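Local atomic coordinates of ribokinase, putative (Burkholderia thailandensis, PDB entry 3B1R), a protein that probably phosphorylates nucleosides such as inosine, as a nucleoside kinase of the PfkB (ribokinase) family that binds nucleoside and nucleotide in neighbouring sites. Residues 19-24 / 110-115; 51-56 / 293-298. All blocks are in the same frame, centred on the assembly; numbering follows the deposited sequence.

Both contacts meet at the four-stranded sheet that stands beside the large nine-stranded Rossmann-like sheet, the lid arrangement known from ribokinase relatives, and their centres lie about 9 Å apart. Contact 1 pairs the two inner strands, 18-24 and 109-115. Contact 2 sets the edge strand 53-55 against the loop between helices 277-291 and 304-315. Strands 18-24 and 53-55 are antiparallel neighbours, with Asp-20 of one and Glu-53 of the other joined through their backbones. Along the chain the segments alternate: 19-24, 51-56, 110-115, 293-298. Both contacts reach one AMP ribose, so residues distant in sequence together form the nucleoside site.

Contact 1 (19-24 / 110-115); sequences YDNIMT and QAMITT. With AMP (adenosine monophosphate), chain G.
Asp-20 and Ala-111 sit side by side on adjacent parallel strands and face the ribose of AMP together. The carboxylate of Asp-20 takes both sugar hydroxyls, one on each oxygen: O2' of AMP donates to OD1 at 2.7 Å and O3' to OD2 at 2.5 Å. A short, forked acid suits a cis-diol, since its two oxygens can match the two hydroxyls. The small methyl of Ala-111, 3.5 Å from Asp-20 OD1 by its CB, lets the sugar come close. Ile-113 lays CD1 against the flat face of the carboxylate, 3.9 Å from Asp-20 CG; with CG1 anti to the carbonyl carbon (chi1 -56°), its chain lies alongside that of Ile-22, pointing the same way.

Behind this first shell runs a parallel ladder of five backbone hydrogen bonds, alternating between the strands: Ala-111 N to Tyr-19 O, Asn-21 N to Ala-111 O, Ile-113 N to Asn-21 O, Met-23 N to Ile-113 O at 2.7 Å, and Thr-115 N to Met-23 O.

Among the residues on the other face are Asn-21, Met-23, Met-112 and Thr-114. Met-112 brings its CE to Asn-21 ND2, 3.5 Å away, and the bends at chi2 and chi3 carry CE of Met-23 across to CG2 of Thr-114, at 3.2 Å an unusually close approach that may partly be fitting uncertainty. This face turns to the second subunit: Thr-114 OG1 is hydrogen-bonded to its counterpart there, and Met-112 packs on Met-23 of that subunit. Flexible thioethers fit such an interface because they can follow its contours.

The strand pair thus separates a sugar-binding side, where one acid stands among mostly apolar neighbours, from a mixed dimer side of thioethers, amides and hydroxyls, and the two-oxygen grip of Asp-20 is consistent with selection for an intact ribose diol.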
ATOM      1  N   TYR A  19      -4.321 -15.610  -4.344  1.00 16.25           N
ATOM      2  CA  TYR A  19      -3.579 -15.595  -3.093  1.00 16.76           C
ATOM      3  C   TYR A  19      -3.343 -14.174  -2.624  1.00 16.79           C
ATOM      4  O   TYR A  19      -2.821 -13.345  -3.360  1.00 17.31           O
ATOM      5  CB  TYR A  19      -2.258 -16.362  -3.221  1.00 17.09           C
ATOM      6  CG  TYR A  19      -2.458 -17.829  -3.478  1.00 17.44           C
ATOM      7  CD1 TYR A  19      -3.076 -18.644  -2.534  1.00 18.20           C
ATOM      8  CD2 TYR A  19      -2.009 -18.414  -4.660  1.00 18.13           C
ATOM      9  CE1 TYR A  19      -3.266 -20.014  -2.776  1.00 18.51           C
ATOM     10  CE2 TYR A  19      -2.193 -19.772  -4.906  1.00 17.74           C
ATOM     11  CZ  TYR A  19      -2.829 -20.560  -3.967  1.00 17.81           C
ATOM     12  OH  TYR A  19      -3.004 -21.905  -4.205  1.00 18.81           O
ATOM     13  N   ASP A  20      -3.731 -13.901  -1.387  1.00 16.85           N
ATOM     14  CA  ASP A  20      -3.605 -12.575  -0.824  1.00 17.12           C
ATOM     15  C   ASP A  20      -2.448 -12.458   0.159  1.00 17.36           C
ATOM     16  O   ASP A  20      -2.197 -13.345   0.991  1.00 16.70           O
ATOM     17  CB  ASP A  20      -4.895 -12.151  -0.125  1.00 17.34           C
ATOM     18  CG  ASP A  20      -6.097 -12.082  -1.071  1.00 19.01           C
ATOM     19  OD1 ASP A  20      -5.922 -12.148  -2.317  1.00 19.68           O
ATOM     20  OD2 ASP A  20      -7.226 -11.949  -0.549  1.00 21.01           O
ATOM     21  N   ASN A  21      -1.763 -11.331   0.041  1.00 17.40           N
ATOM     22  CA  ASN A  21      -0.693 -10.937   0.921  1.00 18.06           C
ATOM     23  C   ASN A  21      -1.123  -9.550   1.430  1.00 18.23           C
ATOM     24  O   ASN A  21      -1.070  -8.565   0.703  1.00 18.44           O
ATOM     25  CB  ASN A  21       0.625 -10.911   0.129  1.00 18.27           C
ATOM     26  CG  ASN A  21       0.852 -12.207  -0.694  1.00 19.63           C
ATOM     27  OD1 ASN A  21       1.349 -13.211  -0.175  1.00 21.67           O
ATOM     28  ND2 ASN A  21       0.478 -12.180  -1.977  1.00 22.82           N
ATOM     29  N   ILE A  22      -1.558  -9.489   2.680  1.00 18.65           N
ATOM     30  CA  ILE A  22      -2.289  -8.328   3.205  1.00 19.51           C
ATOM     31  C   ILE A  22      -1.523  -7.552   4.273  1.00 20.16           C
ATOM     32  O   ILE A  22      -1.043  -8.124   5.241  1.00 20.59           O
ATOM     33  CB  ILE A  22      -3.693  -8.753   3.741  1.00 19.37           C
ATOM     34  CG1 ILE A  22      -4.505  -9.426   2.623  1.00 18.86           C
ATOM     35  CG2 ILE A  22      -4.435  -7.557   4.336  1.00 19.01           C
ATOM     36  CD1 ILE A  22      -5.599 -10.415   3.119  1.00 17.80           C
ATOM     37  N   MET A  23      -1.432  -6.238   4.084  1.00 20.76           N
ATOM     38  CA  MET A  23      -0.761  -5.358   5.017  1.00 21.83           C
ATOM     39  C   MET A  23      -1.743  -4.304   5.530  1.00 21.79           C
ATOM     40  O   MET A  23      -2.003  -3.298   4.860  1.00 21.11           O
ATOM     41  CB  MET A  23       0.453  -4.695   4.352  1.00 21.99           C
ATOM     42  CG  MET A  23       1.486  -5.681   3.768  1.00 25.50           C
ATOM     43  SD  MET A  23       1.027  -6.412   2.168  1.00 34.60           S
ATOM     44  CE  MET A  23       1.929  -5.396   1.007  1.00 33.18           C
ATOM     45  N   THR A  24      -2.261  -4.540   6.736  1.00 22.37           N
ATOM     46  CA  THR A  24      -3.279  -3.695   7.365  1.00 22.95           C
ATOM     47  C   THR A  24      -2.694  -2.692   8.358  1.00 23.24           C
ATOM     48  O   THR A  24      -2.251  -3.075   9.446  1.00 23.63           O
ATOM     49  CB  THR A  24      -4.304  -4.567   8.126  1.00 22.86           C
ATOM     50  OG1 THR A  24      -3.645  -5.249   9.205  1.00 25.73           O
ATOM     51  CG2 THR A  24      -4.861  -5.591   7.232  1.00 21.29           C
ATOM     52  N   GLN A 110      -2.523 -13.194  -7.654  1.00 23.23           N
ATOM     53  CA  GLN A 110      -2.032 -12.812  -6.347  1.00 22.72           C
ATOM     54  C   GLN A 110      -2.315 -11.337  -6.127  1.00 21.73           C
ATOM     55  O   GLN A 110      -2.127 -10.517  -7.026  1.00 21.50           O
ATOM     56  CB  GLN A 110      -0.536 -13.135  -6.193  1.00 23.11           C
ATOM     57  CG  GLN A 110       0.360 -12.359  -7.118  1.00 25.01           C
ATOM     58  CD  GLN A 110       1.829 -12.668  -6.931  1.00 28.70           C
ATOM     59  OE1 GLN A 110       2.384 -12.480  -5.845  1.00 30.62           O
ATOM     60  NE2 GLN A 110       2.474 -13.131  -8.001  1.00 28.72           N
ATOM     61  N   ALA A 111      -2.802 -11.013  -4.939  1.00 20.71           N
ATOM     62  CA  ALA A 111      -3.115  -9.634  -4.600  1.00 19.96           C
ATOM     63  C   ALA A 111      -2.193  -9.167  -3.492  1.00 19.69           C
ATOM     64  O   ALA A 111      -2.135  -9.786  -2.434  1.00 19.22           O
ATOM     65  CB  ALA A 111      -4.565  -9.520  -4.173  1.00 20.08           C
ATOM     66  N   MET A 112      -1.449  -8.096  -3.756  1.00 19.63           N
ATOM     67  CA  MET A 112      -0.676  -7.428  -2.721  1.00 20.03           C
ATOM     68  C   MET A 112      -1.520  -6.279  -2.220  1.00 19.00           C
ATOM     69  O   MET A 112      -1.640  -5.248  -2.880  1.00 18.25           O
ATOM     70  CB  MET A 112       0.659  -6.912  -3.260  1.00 20.28           C
ATOM     71  CG  MET A 112       1.838  -7.772  -2.910  1.00 24.02           C
ATOM     72  SD  MET A 112       1.771  -9.353  -3.750  1.00 31.27           S
ATOM     73  CE  MET A 112       3.195 -10.175  -3.036  1.00 28.08           C
ATOM     74  N   ILE A 113      -2.127  -6.480  -1.062  1.00 18.93           N
ATOM     75  CA  ILE A 113      -3.128  -5.545  -0.567  1.00 18.97           C
ATOM     76  C   ILE A 113      -2.576  -4.766   0.611  1.00 19.11           C
ATOM     77  O   ILE A 113      -2.217  -5.345   1.635  1.00 18.84           O
ATOM     78  CB  ILE A 113      -4.438  -6.263  -0.133  1.00 18.39           C
ATOM     79  CG1 ILE A 113      -5.015  -7.098  -1.288  1.00 19.07           C
ATOM     80  CG2 ILE A 113      -5.459  -5.230   0.358  1.00 18.99           C
ATOM     81  CD1 ILE A 113      -6.000  -8.213  -0.852  1.00 19.37           C
ATOM     82  N   THR A 114      -2.526  -3.447   0.471  1.00 19.51           N
ATOM     83  CA  THR A 114      -2.199  -2.602   1.615  1.00 19.81           C
ATOM     84  C   THR A 114      -3.417  -1.750   1.943  1.00 19.78           C
ATOM     85  O   THR A 114      -4.032  -1.137   1.058  1.00 19.68           O
ATOM     86  CB  THR A 114      -0.933  -1.764   1.378  1.00 19.94           C
ATOM     87  OG1 THR A 114      -1.054  -1.051   0.151  1.00 22.55           O
ATOM     88  CG2 THR A 114       0.256  -2.653   1.272  1.00 18.50           C
ATOM     89  N   THR A 115      -3.799  -1.757   3.208  1.00 19.77           N
ATOM     90  CA  THR A 115      -5.096  -1.233   3.586  1.00 20.33           C
ATOM     91  C   THR A 115      -5.061  -0.583   4.966  1.00 20.10           C
ATOM     92  O   THR A 115      -4.009  -0.530   5.612  1.00 20.16           O
ATOM     93  CB  THR A 115      -6.172  -2.352   3.466  1.00 20.27           C
ATOM     94  OG1 THR A 115      -7.455  -1.864   3.889  1.00 23.14           O
ATOM     95  CG2 THR A 115      -5.789  -3.584   4.280  1.00 20.47           C
TER
HETATM   96  P   AMP G 501     -13.284  -7.549  -0.855  1.00 20.91           P
HETATM   97  O1P AMP G 501     -14.238  -6.647  -1.619  1.00 21.24           O
HETATM   98  O2P AMP G 501     -12.553  -6.883   0.286  1.00 19.10           O
HETATM   99  O3P AMP G 501     -13.918  -8.857  -0.437  1.00 19.84           O
HETATM  100  O5' AMP G 501     -12.178  -7.984  -1.935  1.00 18.56           O
HETATM  101  C5' AMP G 501     -10.890  -8.480  -1.573  1.00 14.81           C
HETATM  102  C4' AMP G 501     -10.503  -9.505  -2.626  1.00 13.29           C
HETATM  103  O4' AMP G 501     -10.313  -8.840  -3.870  1.00 12.29           O
HETATM  104  C3' AMP G 501      -9.166 -10.162  -2.304  1.00 14.12           C
HETATM  105  O3' AMP G 501      -9.399 -11.473  -1.731  1.00 15.32           O
HETATM  106  C2' AMP G 501      -8.384 -10.116  -3.624  1.00 13.54           C
HETATM  107  O2' AMP G 501      -7.882 -11.403  -3.989  1.00 14.78           O
HETATM  108  C1' AMP G 501      -9.427  -9.628  -4.636  1.00 10.95           C
HETATM  109  N9  AMP G 501      -8.992  -8.711  -5.688  1.00 11.50           N
HETATM  110  C8  AMP G 501      -8.260  -7.598  -5.507  1.00  9.74           C
HETATM  111  N7  AMP G 501      -8.075  -6.951  -6.668  1.00 11.06           N
HETATM  112  C5  AMP G 501      -8.713  -7.664  -7.612  1.00 12.56           C
HETATM  113  C6  AMP G 501      -8.887  -7.528  -9.058  1.00 12.68           C
HETATM  114  N6  AMP G 501      -8.327  -6.471  -9.688  1.00 16.51           N
HETATM  115  N1  AMP G 501      -9.623  -8.471  -9.686  1.00 14.43           N
HETATM  116  C2  AMP G 501     -10.173  -9.520  -9.040  1.00 10.81           C
HETATM  117  N3  AMP G 501     -10.036  -9.712  -7.708  1.00 12.30           N
HETATM  118  C4  AMP G 501      -9.326  -8.823  -6.966  1.00 10.70           C

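Contact 2 (51-56 / 293-298); sequences RREFGG and AHQGPQ. With AMP (adenosine monophosphate), chain G.
Pro-297 sets its ring atom CG 3.3 Å from a backbone carbonyl oxygen, Phe-54 O, while a water bridges the two segments. The setting is the ribokinase-type lid, whose edge strand 53-55 leads through the glycine pair Gly-55 and Gly-56 into helix 57-67, and here meets the loop that follows helix 277-291. The water donates to Phe-54 O at 2.9 Å and accepts from Gln-298 N at 2.8 Å, so the strand and loop are linked by a bridge instead of a direct backbone bond.

Gln-298 runs its extended chain (chi2 174°) alongside the carbonyl of Phe-54. Its amide lies close to that oxygen, NE2 being 3.2 Å from Phe-54 O, but the angle is too poor for a hydrogen bond. The amide is held by other partners: OE1 accepts from Arg-89, and NE2 is bonded to Asn-60 OD1 and Tyr-86 OH. An amide suits this place because it can give and accept at once, and its bond to Asn-60 OD1 ties it to a residue whose ND2 is hydrogen-bonded to the AMP.

Glu-53 points toward the loop. Bent at chi2, its chain crosses that of Gln-295 at about a right angle, and the carboxylate and amide planes are 39° apart. Gly-296 leaves room for the acid: having no side chain, it lets Glu-53 OE2 come within 4.1 Å of its CA.

At the ligand end Gly-55 lies beside the ribose, its bare CA 3.7 Å from AMP O3'. Gly-56, at the N-cap of helix 57-67, then turns its amide N to AMP O3' at 2.9 Å, with a weak second bond to O2'.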
ATOM      1  N   ARG A  51       2.466 -13.975   5.896  1.00 34.55           N
ATOM      2  CA  ARG A  51       1.576 -15.140   5.895  1.00 33.62           C
ATOM      3  C   ARG A  51       0.618 -15.011   4.698  1.00 32.09           C
ATOM      4  O   ARG A  51      -0.283 -14.177   4.717  1.00 32.03           O
ATOM      5  CB  ARG A  51       0.751 -15.217   7.194  1.00 33.91           C
ATOM      6  CG  ARG A  51       1.555 -15.441   8.489  1.00 36.11           C
ATOM      7  CD  ARG A  51       0.703 -16.079   9.587  1.00 39.80           C
ATOM      8  NE  ARG A  51       0.456 -17.500   9.332  1.00 42.20           N
ATOM      9  CZ  ARG A  51      -0.446 -18.243   9.972  1.00 43.51           C
ATOM     10  NH1 ARG A  51      -1.208 -17.713  10.925  1.00 43.50           N
ATOM     11  NH2 ARG A  51      -0.589 -19.526   9.653  1.00 44.41           N
ATOM     12  N   ARG A  52       0.826 -15.821   3.662  1.00 30.51           N
ATOM     13  CA  ARG A  52      -0.027 -15.792   2.462  1.00 28.96           C
ATOM     14  C   ARG A  52      -1.445 -16.318   2.785  1.00 27.61           C
ATOM     15  O   ARG A  52      -1.585 -17.359   3.416  1.00 27.30           O
ATOM     16  CB  ARG A  52       0.651 -16.581   1.332  1.00 29.22           C
ATOM     17  CG  ARG A  52      -0.125 -16.690   0.017  1.00 30.41           C
ATOM     18  CD  ARG A  52       0.752 -17.287  -1.079  1.00 33.53           C
ATOM     19  NE  ARG A  52       1.493 -16.234  -1.764  1.00 36.04           N
ATOM     20  CZ  ARG A  52       1.623 -16.113  -3.084  1.00 37.05           C
ATOM     21  NH1 ARG A  52       2.307 -15.089  -3.572  1.00 36.80           N
ATOM     22  NH2 ARG A  52       1.100 -17.012  -3.912  1.00 37.66           N
ATOM     23  N   GLU A  53      -2.489 -15.584   2.382  1.00 25.98           N
ATOM     24  CA  GLU A  53      -3.881 -15.982   2.689  1.00 24.33           C
ATOM     25  C   GLU A  53      -4.622 -16.568   1.488  1.00 23.18           C
ATOM     26  O   GLU A  53      -4.222 -16.374   0.338  1.00 23.59           O
ATOM     27  CB  GLU A  53      -4.706 -14.803   3.225  1.00 24.15           C
ATOM     28  CG  GLU A  53      -4.008 -13.857   4.168  1.00 24.95           C
ATOM     29  CD  GLU A  53      -4.181 -14.215   5.629  1.00 26.11           C
ATOM     30  OE1 GLU A  53      -4.719 -15.306   5.926  1.00 26.77           O
ATOM     31  OE2 GLU A  53      -3.774 -13.394   6.481  1.00 26.51           O
ATOM     32  N   PHE A  54      -5.707 -17.290   1.763  1.00 21.88           N
ATOM     33  CA  PHE A  54      -6.639 -17.723   0.726  1.00 20.56           C
ATOM     34  C   PHE A  54      -7.674 -16.636   0.476  1.00 19.44           C
ATOM     35  O   PHE A  54      -8.353 -16.194   1.399  1.00 19.85           O
ATOM     36  CB  PHE A  54      -7.311 -19.038   1.130  1.00 20.79           C
ATOM     37  CG  PHE A  54      -6.331 -20.145   1.364  1.00 21.52           C
ATOM     38  CD1 PHE A  54      -5.830 -20.386   2.638  1.00 21.65           C
ATOM     39  CD2 PHE A  54      -5.881 -20.926   0.301  1.00 21.40           C
ATOM     40  CE1 PHE A  54      -4.905 -21.404   2.851  1.00 21.70           C
ATOM     41  CE2 PHE A  54      -4.954 -21.941   0.503  1.00 22.50           C
ATOM     42  CZ  PHE A  54      -4.464 -22.180   1.777  1.00 20.60           C
ATOM     43  N   GLY A  55      -7.773 -16.195  -0.773  1.00 18.54           N
ATOM     44  CA  GLY A  55      -8.654 -15.092  -1.128  1.00 16.98           C
ATOM     45  C   GLY A  55      -9.173 -15.175  -2.545  1.00 16.33           C
ATOM     46  O   GLY A  55      -9.407 -16.276  -3.074  1.00 16.98           O
ATOM     47  N   GLY A  56      -9.348 -14.010  -3.158  1.00 15.43           N
ATOM     48  CA  GLY A  56     -10.073 -13.908  -4.421  1.00 14.82           C
ATOM     49  C   GLY A  56     -11.557 -13.779  -4.136  1.00 14.53           C
ATOM     50  O   GLY A  56     -12.078 -14.410  -3.208  1.00 13.55           O
ATOM     51  N   ALA A 293     -13.185  -9.012  12.615  1.00 21.05           N
ATOM     52  CA  ALA A 293     -12.523  -9.326  13.875  1.00 21.45           C
ATOM     53  C   ALA A 293     -11.341 -10.281  13.667  1.00 21.79           C
ATOM     54  O   ALA A 293     -10.676 -10.665  14.627  1.00 21.76           O
ATOM     55  CB  ALA A 293     -13.533  -9.917  14.870  1.00 21.64           C
ATOM     56  N   HIS A 294     -11.093 -10.669  12.416  1.00 22.20           N
ATOM     57  CA  HIS A 294     -10.013 -11.610  12.090  1.00 22.62           C
ATOM     58  C   HIS A 294      -9.200 -11.166  10.871  1.00 22.92           C
ATOM     59  O   HIS A 294      -9.727 -10.508   9.969  1.00 23.02           O
ATOM     60  CB  HIS A 294     -10.562 -13.036  11.935  1.00 22.57           C
ATOM     61  CG  HIS A 294     -11.421 -13.464  13.087  1.00 23.05           C
ATOM     62  ND1 HIS A 294     -10.911 -14.112  14.194  1.00 22.13           N
ATOM     63  CD2 HIS A 294     -12.740 -13.277  13.332  1.00 21.99           C
ATOM     64  CE1 HIS A 294     -11.891 -14.339  15.054  1.00 23.21           C
ATOM     65  NE2 HIS A 294     -13.008 -13.835  14.559  1.00 23.70           N
ATOM     66  N   GLN A 295      -7.913 -11.521  10.879  1.00 23.05           N
ATOM     67  CA  GLN A 295      -6.932 -11.111   9.866  1.00 22.97           C
ATOM     68  C   GLN A 295      -7.042 -11.917   8.565  1.00 23.27           C
ATOM     69  O   GLN A 295      -6.837 -13.131   8.551  1.00 23.73           O
ATOM     70  CB  GLN A 295      -5.501 -11.182  10.467  1.00 23.17           C
ATOM     71  CG  GLN A 295      -4.332 -10.882   9.508  1.00 23.60           C
ATOM     72  CD  GLN A 295      -4.390  -9.486   8.883  1.00 23.85           C
ATOM     73  OE1 GLN A 295      -4.748  -8.506   9.546  1.00 24.15           O
ATOM     74  NE2 GLN A 295      -4.023  -9.394   7.601  1.00 23.09           N
ATOM     75  N   GLY A 296      -7.358 -11.231   7.468  1.00 22.74           N
ATOM     76  CA  GLY A 296      -7.525 -11.885   6.181  1.00 22.39           C
ATOM     77  C   GLY A 296      -8.980 -12.164   5.844  1.00 21.83           C
ATOM     78  O   GLY A 296      -9.853 -12.111   6.709  1.00 21.74           O
ATOM     79  N   PRO A 297      -9.254 -12.483   4.572  1.00 21.95           N
ATOM     80  CA  PRO A 297     -10.647 -12.600   4.139  1.00 21.39           C
ATOM     81  C   PRO A 297     -11.400 -13.809   4.701  1.00 21.26           C
ATOM     82  O   PRO A 297     -12.619 -13.764   4.834  1.00 20.63           O
ATOM     83  CB  PRO A 297     -10.529 -12.696   2.616  1.00 21.54           C
ATOM     84  CG  PRO A 297      -9.146 -13.165   2.358  1.00 22.14           C
ATOM     85  CD  PRO A 297      -8.304 -12.616   3.451  1.00 21.44           C
ATOM     86  N   GLN A 298     -10.677 -14.872   5.035  1.00 21.09           N
ATOM     87  CA  GLN A 298     -11.310 -16.121   5.402  1.00 21.09           C
ATOM     88  C   GLN A 298     -10.739 -16.739   6.685  1.00 21.57           C
ATOM     89  O   GLN A 298     -10.667 -17.962   6.799  1.00 21.76           O
ATOM     90  CB  GLN A 298     -11.150 -17.111   4.255  1.00 20.35           C
ATOM     91  CG  GLN A 298     -11.674 -16.663   2.885  1.00 19.95           C
ATOM     92  CD  GLN A 298     -11.313 -17.673   1.826  1.00 17.71           C
ATOM     93  OE1 GLN A 298     -11.043 -18.824   2.156  1.00 19.19           O
ATOM     94  NE2 GLN A 298     -11.264 -17.252   0.560  1.00 17.24           N
TER
HETATM   95  P   AMP G 501     -13.284  -7.549  -0.855  1.00 20.91           P
HETATM   96  O1P AMP G 501     -14.238  -6.647  -1.619  1.00 21.24           O
HETATM   97  O2P AMP G 501     -12.553  -6.883   0.286  1.00 19.10           O
HETATM   98  O3P AMP G 501     -13.918  -8.857  -0.437  1.00 19.84           O
HETATM   99  O5' AMP G 501     -12.178  -7.984  -1.935  1.00 18.56           O
HETATM  100  C5' AMP G 501     -10.890  -8.480  -1.573  1.00 14.81           C
HETATM  101  C4' AMP G 501     -10.503  -9.505  -2.626  1.00 13.29           C
HETATM  102  O4' AMP G 501     -10.313  -8.840  -3.870  1.00 12.29           O
HETATM  103  C3' AMP G 501      -9.166 -10.162  -2.304  1.00 14.12           C
HETATM  104  O3' AMP G 501      -9.399 -11.473  -1.731  1.00 15.32           O
HETATM  105  C2' AMP G 501      -8.384 -10.116  -3.624  1.00 13.54           C
HETATM  106  O2' AMP G 501      -7.882 -11.403  -3.989  1.00 14.78           O
HETATM  107  C1' AMP G 501      -9.427  -9.628  -4.636  1.00 10.95           C
HETATM  108  N9  AMP G 501      -8.992  -8.711  -5.688  1.00 11.50           N
HETATM  109  C8  AMP G 501      -8.260  -7.598  -5.507  1.00  9.74           C
HETATM  110  N7  AMP G 501      -8.075  -6.951  -6.668  1.00 11.06           N
HETATM  111  C5  AMP G 501      -8.713  -7.664  -7.612  1.00 12.56           C
HETATM  112  C6  AMP G 501      -8.887  -7.528  -9.058  1.00 12.68           C
HETATM  113  N6  AMP G 501      -8.327  -6.471  -9.688  1.00 16.51           N
HETATM  114  N1  AMP G 501      -9.623  -8.471  -9.686  1.00 14.43           N
HETATM  115  C2  AMP G 501     -10.173  -9.520  -9.040  1.00 10.81           C
HETATM  116  N3  AMP G 501     -10.036  -9.712  -7.708  1.00 12.30           N
HETATM  117  C4  AMP G 501      -9.326  -8.823  -6.966  1.00 10.70           C
HETATM  118  O   HOH W   1      -8.185 -15.855   4.231  1.00  7.56           O